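Local coordinates for meso-diaminopimelate dehydrogenase (Clostridium tetani, PDB 3WGY), which catalyses, in its natural form, the reversible NADP-dependent oxidative deamination of meso-diaminopimelate, and is here an engineered variant holding 2-oxo-4-methylpentanoic acid, at residues 314-318 against 319-323; 161-164 against 165-168; 82-86 against 87-91; 17-20 against 21-25. The protein carries 6 engineered substitutions. One frame throughout, in Å; residues are numbered along the deposited sequence.

Contact 1: 314-318 against 319-323; sequences SPKTP and EELRK
Thr317 and Glu320 trade bonds at the start of a helix, side chain to backbone in both directions. Thr317 stands at the N-cap. Its OG1 lies between its own backbone N and carbonyl carbon (chi1 65°), and from there Thr317 OG1 accepts from Glu320 N at 3.3 Å. In return Thr317 N donates to Glu320 OE2 at 2.9 Å, a nearly straight bond (165°) that meets the carboxylate oxygen on its anti side and 34° out of the plane. The two bonds make a capping box. One residue further on, Leu321 N reaches Thr317 O at 3.1 Å and begins the main-chain ladder of the helix.

Tighter packing gathers round buried Leu321: Leu321 CD2 sits 3.8 Å from the aliphatic Lys316 CB and 3.7 Å from the hydroxyl Ser314 OG. That hydroxyl also accepts from Lys316 N, an ST turn that folds the chain just ahead of the cap. Packing is looser on the side of Glu319, whose carboxylate leads away from the cap. There water 1 lies 2.8 Å from Thr317 OG1 and gives Glu319 OE1 a weak hydrogen bond. Arg322, bent at chi3, lays one guanidinium face over Pro318 O, which stands 3.6 Å above its plane.

Lys316 runs extended away from the helix start to salt bridges with Glu324 and with Glu136 of the second subunit, whose Phe103 forms a cation-pi contact with Arg322. The cap comes after strand 301-303 and opens helix 318-324, whose Leu321 and Arg322 pack on Leu306 and Thr304 of that second subunit, while Lys293 of helix 276-296 bonds to Ser314 O.

Contact 2: 161-164 against 165-168; sequences RRVQ and GVKN
The guanidinium of Arg161 and the amide of Asn168 meet at an edge, with their planes 37° apart. Asn168 OD1 approaches the guanidinium at its edge, 24° out of the plane, while Arg161 NE lies tilted from the plane of the Asn168 carbonyl. Arg161 NE donates to Asn168 OD1 at 2.8 Å, a bent bond, and Arg161 NH2 adds a weak one to Asn168 OD1 at 3.1 Å. The extended arginine lies alongside the asparagine, both pointing the same way. Asn168 starts out facing away from residues 161-164, and placing CG anti to the backbone N (chi1 -164°) is what carries its amide back to the arginine.

Between these two the chain reverses through a type II beta turn from Val163 to Val166, closed by Val166 N donating to Val163 O at 3.1 Å. Gly165 holds the third position with positive phi, where a beta carbon would press against Gln164 O. Val166 CG2 packs on Val163 CB at 3.8 Å, and both valines also touch helix 211-219. Beyond the turn, Lys167 and Asn168 both face Val204 in a classic beta bulge.

Asn168 ND2 donates to Glu237, which fixes which end of the amide carries oxygen. A cationic arginine on OD1 and a carboxylate on ND2 would probably polarise the amide along its length and strengthen both bonds.

Contact 3: 82-86 against 87-91; sequences MIASQ and FNTVD
Chi1 of Phe87 (-52°) turns CG anti to the carbonyl carbon and brings the ring to Ile83, with Phe87 CD1 3.7 Å from Ile83 CG2. In Thr89 chi1 of 64° puts OG1 between the backbone N and the carbonyl carbon, leaving CG2 to face the helix. Thr89 CG2 lies 3.9 Å from Ile83 CG2 and equally close to Ala84 N, while Thr89 OG1 bonds to Ser117.

The backbone supplies the polar part. Ile83 O accepts from Phe87 N at 2.8 Å and also from Gln86 N at 2.9 Å, so one carbonyl takes two donors from the residues leaving the helix. The same oxygen lies at the edge of the Phe87 ring, in its plane. A CA-H...O contact from Ala84 CA to Phe87 O, 3.6 Å long, adds to the closure.

Met66 of strand 65-68 packs on both Ile83 and Phe87, and Met106 of helix 99-113 touches Ala84 and Thr89. This is the buried corner where helix 80-84 gives way to strand 88-90 of a parallel sheet, an arrangement found in Rossmann-type alpha/beta folds.

Contact 4: 17-20 against 21-25; sequences KGVE and KAIKQ
Ile23 lies back over Val19, one helical turn earlier, and can be followed atom by atom. Ile23 CB stands 3.6 Å from Val19 O. Ile23 CG1, anti to the carbonyl carbon and beside the backbone N (chi1 -70°), comes closer still, 3.2 Å from Val19 O. The tip, Ile23 CD1, has moved on to 3.7 Å from Val19 O and reaches Val19 CG1 at 4.0 Å, an apolar touch. The side chain thus covers a carbonyl that its own backbone already uses, since Ile23 N donates to Val19 O at 3.0 Å with an angle of 155°. Ala22 N to Gly18 O and Lys21 N to Lys17 O repeat this four-residue pattern.

Helix 14-23 is the crossover of a beta-alpha-beta unit. Ile23 rests on Ile7 of strand 5-10 and on Met29 and Leu31 of strand 29-36, and Val19 touches residues of a glycine-rich GxGxxG pattern, consistent with the dinucleotide-binding turn of a Rossmann fold. Helix 276-296 covers another side, with Val285 against both Val19 and Ala22.

Farther along, Lys24 N donates to Lys21 O at 2.9 Å and Gln25 N to Ala22 O, so the bonds now span three residues instead of four. On the polar side Lys24 CG passes 3.6 Å from Glu20 O. The charged ends do not meet: Glu20 OE2 and Lys24 NZ are 5.5 Å apart, and Glu20 OE1 is bonded to Tyr12, which also engages Lys17 through its carbonyl oxygen and its ring. Gln25 NE2 donates to Asn258 O of the second subunit.

In the fold
Contact 2 stands apart from the other three. Its centre is 54 Å from that of contact 1, on the opposite side of the chain's centre, and 37 and 42 Å from those of contacts 4 and 3. It is also the contact whose helix, 154-162, begins at the ligand pocket of Ser153, engineered Leu154, Gly155 and His156; the side chain of Arg161 is about 10 Å from the bound 2-oxo-4-methylpentanoic acid. Contacts 3 and 4 both belong to the Rossmann-type region built on the parallel sheet, 19 Å apart between centres and about 8 Å at their nearest atoms. Contact 1 is centred 23 Å from contact 4 and, like contact 4, it touches the second subunit.

Contact 1: 314-318 against 319-323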
# COMPACT_ATOMS: atom_id res chain seq x y z
N SER B 314 -10.14 8.11 5.38
CA SER B 314 -11.06 8.75 4.45
C SER B 314 -12.29 9.37 5.11
O SER B 314 -12.79 8.86 6.11
CB SER B 314 -11.52 7.73 3.40
OG SER B 314 -12.52 8.29 2.57
N PRO B 315 -12.76 10.49 4.57
CA PRO B 315 -13.94 11.17 5.11
C PRO B 315 -15.22 10.55 4.54
O PRO B 315 -16.32 10.91 4.94
CB PRO B 315 -13.75 12.61 4.65
CG PRO B 315 -13.12 12.43 3.30
CD PRO B 315 -12.09 11.34 3.56
N LYS B 316 -15.06 9.62 3.60
CA LYS B 316 -16.21 8.96 2.99
C LYS B 316 -16.77 7.87 3.90
O LYS B 316 -16.10 7.41 4.82
CB LYS B 316 -15.82 8.37 1.63
CG LYS B 316 -15.47 9.42 0.60
CD LYS B 316 -14.90 8.82 -0.69
CE LYS B 316 -14.55 9.93 -1.69
NZ LYS B 316 -13.84 9.44 -2.92
N THR B 317 -18.02 7.49 3.66
CA THR B 317 -18.65 6.45 4.46
C THR B 317 -18.21 5.09 3.94
O THR B 317 -17.77 4.98 2.79
CB THR B 317 -20.17 6.51 4.34
OG1 THR B 317 -20.54 6.20 2.99
CG2 THR B 317 -20.69 7.89 4.72
N PRO B 318 -18.34 4.05 4.77
CA PRO B 318 -17.96 2.68 4.41
C PRO B 318 -18.63 2.24 3.11
O PRO B 318 -18.00 1.62 2.26
CB PRO B 318 -18.43 1.87 5.61
CG PRO B 318 -18.15 2.81 6.73
CD PRO B 318 -18.70 4.11 6.20
N GLU B 319 -19.92 2.56 2.96
CA GLU B 319 -20.66 2.20 1.76
C GLU B 319 -20.08 2.84 0.52
O GLU B 319 -19.96 2.18 -0.52
CB GLU B 319 -22.13 2.63 1.87
CG GLU B 319 -23.02 1.70 2.65
CD GLU B 319 -24.48 2.11 2.55
OE1 GLU B 319 -24.86 3.16 3.13
OE2 GLU B 319 -25.25 1.40 1.88
N GLU B 320 -19.74 4.12 0.62
CA GLU B 320 -19.17 4.88 -0.50
C GLU B 320 -17.84 4.30 -0.95
O GLU B 320 -17.54 4.26 -2.15
CB GLU B 320 -18.98 6.34 -0.10
CG GLU B 320 -20.27 7.14 -0.02
CD GLU B 320 -20.05 8.54 0.52
OE1 GLU B 320 -20.86 9.44 0.21
OE2 GLU B 320 -19.06 8.75 1.27
N LEU B 321 -17.03 3.88 0.01
CA LEU B 321 -15.73 3.30 -0.30
C LEU B 321 -15.88 1.97 -1.04
O LEU B 321 -15.22 1.76 -2.07
CB LEU B 321 -14.93 3.09 0.99
CG LEU B 321 -14.53 4.37 1.73
CD1 LEU B 321 -13.63 4.01 2.91
CD2 LEU B 321 -13.79 5.30 0.78
N ARG B 322 -16.74 1.09 -0.54
CA ARG B 322 -16.97 -0.21 -1.16
C ARG B 322 -17.55 -0.11 -2.57
O ARG B 322 -17.32 -0.97 -3.40
CB ARG B 322 -17.88 -1.08 -0.29
CG ARG B 322 -17.26 -1.52 1.04
CD ARG B 322 -18.12 -2.57 1.74
NE ARG B 322 -19.39 -2.02 2.25
CZ ARG B 322 -19.54 -1.45 3.44
NH1 ARG B 322 -20.73 -0.98 3.80
NH2 ARG B 322 -18.51 -1.35 4.27
N LYS B 323 -18.31 0.95 -2.83
CA LYS B 323 -18.90 1.13 -4.16
C LYS B 323 -17.95 1.77 -5.18
O LYS B 323 -17.93 1.37 -6.34
CB LYS B 323 -20.17 1.97 -4.08
CG LYS B 323 -20.72 2.33 -5.45
CD LYS B 323 -22.15 2.85 -5.41
CE LYS B 323 -22.24 4.23 -4.77
NZ LYS B 323 -23.60 4.82 -4.94
O HOH W 1 -23.19 6.01 2.07

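Contact 2: 161-164 against 165-168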
# COMPACT_ATOMS: atom_id res chain seq x y z
N ARG B 161 30.77 20.40 4.43
CA ARG B 161 31.22 21.75 4.78
C ARG B 161 32.43 21.77 5.70
O ARG B 161 33.13 22.78 5.80
CB ARG B 161 30.07 22.54 5.42
CG ARG B 161 28.89 22.81 4.51
CD ARG B 161 28.02 23.92 5.10
NE ARG B 161 26.87 24.23 4.26
CZ ARG B 161 25.75 23.52 4.23
NH1 ARG B 161 25.62 22.44 5.00
NH2 ARG B 161 24.76 23.88 3.42
N ARG B 162 32.69 20.66 6.38
CA ARG B 162 33.83 20.56 7.28
C ARG B 162 35.14 20.33 6.51
O ARG B 162 36.23 20.58 7.04
CB ARG B 162 33.63 19.41 8.28
CG ARG B 162 32.87 19.79 9.54
CD ARG B 162 32.44 18.54 10.29
NE ARG B 162 30.99 18.49 10.43
CZ ARG B 162 30.26 17.38 10.42
NH1 ARG B 162 30.86 16.20 10.28
NH2 ARG B 162 28.95 17.45 10.56
N VAL B 163 35.02 19.86 5.28
CA VAL B 163 36.19 19.58 4.44
C VAL B 163 36.93 20.83 4.00
O VAL B 163 36.33 21.80 3.53
CB VAL B 163 35.79 18.74 3.20
CG1 VAL B 163 36.97 18.60 2.24
CG2 VAL B 163 35.30 17.37 3.65
N GLN B 164 38.25 20.80 4.15
CA GLN B 164 39.10 21.92 3.79
C GLN B 164 38.91 22.26 2.32
O GLN B 164 38.94 21.38 1.46
CB GLN B 164 40.58 21.57 4.05
CG GLN B 164 40.88 21.18 5.50
CD GLN B 164 41.06 22.38 6.42
OE1 GLN B 164 40.97 22.25 7.65
NE2 GLN B 164 41.33 23.54 5.84
N GLY B 165 38.68 23.54 2.03
CA GLY B 165 38.49 23.96 0.66
C GLY B 165 37.05 24.05 0.20
O GLY B 165 36.77 24.55 -0.89
N VAL B 166 36.13 23.55 1.03
CA VAL B 166 34.70 23.58 0.70
C VAL B 166 33.99 24.79 1.29
O VAL B 166 33.84 24.90 2.50
CB VAL B 166 33.99 22.31 1.21
CG1 VAL B 166 32.48 22.45 1.06
CG2 VAL B 166 34.49 21.09 0.45
N LYS B 167 33.55 25.70 0.42
CA LYS B 167 32.82 26.90 0.83
C LYS B 167 31.42 26.51 1.29
O LYS B 167 30.98 26.84 2.40
CB LYS B 167 32.67 27.86 -0.35
CG LYS B 167 33.83 28.79 -0.56
CD LYS B 167 33.48 30.20 -0.13
CE LYS B 167 32.38 30.78 -1.01
NZ LYS B 167 32.06 32.18 -0.62
N ASN B 168 30.72 25.83 0.40
CA ASN B 168 29.36 25.40 0.67
C ASN B 168 29.10 24.16 -0.17
O ASN B 168 29.89 23.83 -1.06
CB ASN B 168 28.39 26.54 0.31
CG ASN B 168 27.03 26.34 0.91
OD1 ASN B 168 26.82 25.43 1.70
ND2 ASN B 168 26.08 27.19 0.54
O HOH W 2 32.82 25.16 4.70

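Contact 3: 82-86 against 87-91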
# COMPACT_ATOMS: atom_id res chain seq x y z
N MET B 82 4.31 15.77 26.91
CA MET B 82 3.67 16.90 27.56
C MET B 82 2.32 17.24 26.94
O MET B 82 1.40 17.66 27.65
CB MET B 82 4.59 18.12 27.52
CG MET B 82 5.98 17.88 28.09
SD MET B 82 6.02 16.96 29.66
CE MET B 82 5.07 18.05 30.74
N ILE B 83 2.20 17.07 25.62
CA ILE B 83 0.95 17.37 24.93
C ILE B 83 -0.04 16.21 25.07
O ILE B 83 -1.25 16.42 25.13
CB ILE B 83 1.16 17.59 23.41
CG1 ILE B 83 2.41 18.42 23.16
CG2 ILE B 83 -0.08 18.28 22.82
CD1 ILE B 83 2.40 19.80 23.77
N ALA B 84 0.49 14.99 25.11
CA ALA B 84 -0.35 13.79 25.21
C ALA B 84 -1.23 13.77 26.45
O ALA B 84 -2.32 13.21 26.43
CB ALA B 84 0.52 12.54 25.17
N SER B 85 -0.75 14.38 27.54
CA SER B 85 -1.52 14.41 28.78
C SER B 85 -2.68 15.38 28.68
O SER B 85 -3.51 15.46 29.59
CB SER B 85 -0.63 14.84 29.95
OG SER B 85 0.34 13.85 30.25
N GLN B 86 -2.76 16.11 27.58
CA GLN B 86 -3.82 17.09 27.42
C GLN B 86 -4.61 16.97 26.14
O GLN B 86 -5.75 17.44 26.07
CB GLN B 86 -3.21 18.49 27.51
CG GLN B 86 -2.41 18.73 28.77
CD GLN B 86 -1.61 20.02 28.73
OE1 GLN B 86 -0.71 20.18 27.91
NE2 GLN B 86 -1.94 20.95 29.62
N PHE B 87 -4.03 16.34 25.12
CA PHE B 87 -4.74 16.18 23.85
C PHE B 87 -4.44 14.84 23.21
O PHE B 87 -3.53 14.13 23.64
CB PHE B 87 -4.32 17.27 22.84
CG PHE B 87 -4.41 18.68 23.37
CD1 PHE B 87 -3.43 19.17 24.22
CD2 PHE B 87 -5.46 19.51 23.00
CE1 PHE B 87 -3.50 20.48 24.71
CE2 PHE B 87 -5.53 20.82 23.47
CZ PHE B 87 -4.55 21.30 24.33
N ASN B 88 -5.23 14.49 22.20
CA ASN B 88 -4.98 13.26 21.46
C ASN B 88 -3.89 13.77 20.53
O ASN B 88 -4.01 14.87 20.00
CB ASN B 88 -6.20 12.85 20.66
CG ASN B 88 -7.38 12.48 21.53
OD1 ASN B 88 -7.25 11.66 22.44
ND2 ASN B 88 -8.53 13.07 21.25
N THR B 89 -2.83 13.01 20.32
CA THR B 89 -1.76 13.52 19.48
C THR B 89 -1.40 12.68 18.27
O THR B 89 -1.71 11.50 18.19
CB THR B 89 -0.49 13.72 20.28
OG1 THR B 89 -0.03 12.45 20.76
CG2 THR B 89 -0.75 14.65 21.46
N VAL B 90 -0.72 13.34 17.33
CA VAL B 90 -0.24 12.72 16.11
C VAL B 90 1.17 13.26 15.90
O VAL B 90 1.38 14.47 15.88
CB VAL B 90 -1.10 13.10 14.88
CG1 VAL B 90 -0.38 12.71 13.59
CG2 VAL B 90 -2.45 12.41 14.94
N ASP B 91 2.15 12.36 15.78
CA ASP B 91 3.53 12.80 15.56
C ASP B 91 4.22 11.95 14.50
O ASP B 91 3.71 10.89 14.10
CB ASP B 91 4.34 12.79 16.86
CG ASP B 91 4.66 11.39 17.35
OD1 ASP B 91 5.14 10.56 16.54
OD2 ASP B 91 4.44 11.11 18.55

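Contact 4: 17-20 against 21-25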
# COMPACT_ATOMS: atom_id res chain seq x y z
N LYS B 17 3.88 24.45 8.76
CA LYS B 17 3.36 25.23 7.64
C LYS B 17 2.71 24.30 6.62
O LYS B 17 1.67 24.63 6.04
CB LYS B 17 4.48 26.02 6.96
CG LYS B 17 4.96 27.25 7.71
CD LYS B 17 6.05 27.96 6.92
CE LYS B 17 6.36 29.33 7.51
NZ LYS B 17 6.75 29.27 8.95
N GLY B 18 3.33 23.14 6.40
CA GLY B 18 2.78 22.18 5.46
C GLY B 18 1.45 21.64 5.94
O GLY B 18 0.54 21.39 5.14
N VAL B 19 1.32 21.45 7.25
CA VAL B 19 0.09 20.94 7.83
C VAL B 19 -1.03 21.96 7.67
O VAL B 19 -2.15 21.60 7.31
CB VAL B 19 0.27 20.63 9.33
CG1 VAL B 19 -1.08 20.31 9.97
CG2 VAL B 19 1.21 19.45 9.50
N GLU B 20 -0.72 23.22 7.94
CA GLU B 20 -1.71 24.28 7.81
C GLU B 20 -2.25 24.29 6.38
O GLU B 20 -3.44 24.44 6.17
CB GLU B 20 -1.09 25.64 8.13
CG GLU B 20 -1.97 26.83 7.76
CD GLU B 20 -1.36 28.15 8.17
OE1 GLU B 20 -0.16 28.38 7.89
OE2 GLU B 20 -2.09 28.97 8.77
N LYS B 21 -1.35 24.12 5.42
CA LYS B 21 -1.73 24.10 4.01
C LYS B 21 -2.64 22.92 3.69
O LYS B 21 -3.70 23.09 3.08
CB LYS B 21 -0.49 24.04 3.12
CG LYS B 21 -0.13 25.38 2.53
CD LYS B 21 1.27 25.41 1.95
CE LYS B 21 1.85 26.81 2.12
NZ LYS B 21 3.11 27.05 1.36
N ALA B 22 -2.22 21.73 4.09
CA ALA B 22 -3.00 20.53 3.81
C ALA B 22 -4.41 20.59 4.40
O ALA B 22 -5.36 20.09 3.80
CB ALA B 22 -2.26 19.31 4.32
N ILE B 23 -4.54 21.20 5.57
CA ILE B 23 -5.84 21.29 6.20
C ILE B 23 -6.82 22.05 5.31
O ILE B 23 -8.02 21.86 5.41
CB ILE B 23 -5.75 21.96 7.59
CG1 ILE B 23 -5.02 21.04 8.57
CG2 ILE B 23 -7.13 22.26 8.12
CD1 ILE B 23 -4.81 21.63 9.93
N LYS B 24 -6.29 22.89 4.42
CA LYS B 24 -7.14 23.65 3.50
C LYS B 24 -7.72 22.74 2.42
O LYS B 24 -8.74 23.07 1.81
CB LYS B 24 -6.33 24.78 2.84
CG LYS B 24 -5.82 25.84 3.81
CD LYS B 24 -4.97 26.87 3.07
CE LYS B 24 -4.46 27.95 4.00
NZ LYS B 24 -5.57 28.76 4.58
N GLN B 25 -7.06 21.61 2.18
CA GLN B 25 -7.51 20.64 1.18
C GLN B 25 -8.50 19.65 1.79
O GLN B 25 -8.94 18.71 1.13
CB GLN B 25 -6.32 19.84 0.60
CG GLN B 25 -5.24 20.68 -0.06
CD GLN B 25 -4.22 19.83 -0.80
OE1 GLN B 25 -3.71 18.83 -0.28
NE2 GLN B 25 -3.89 20.24 -2.03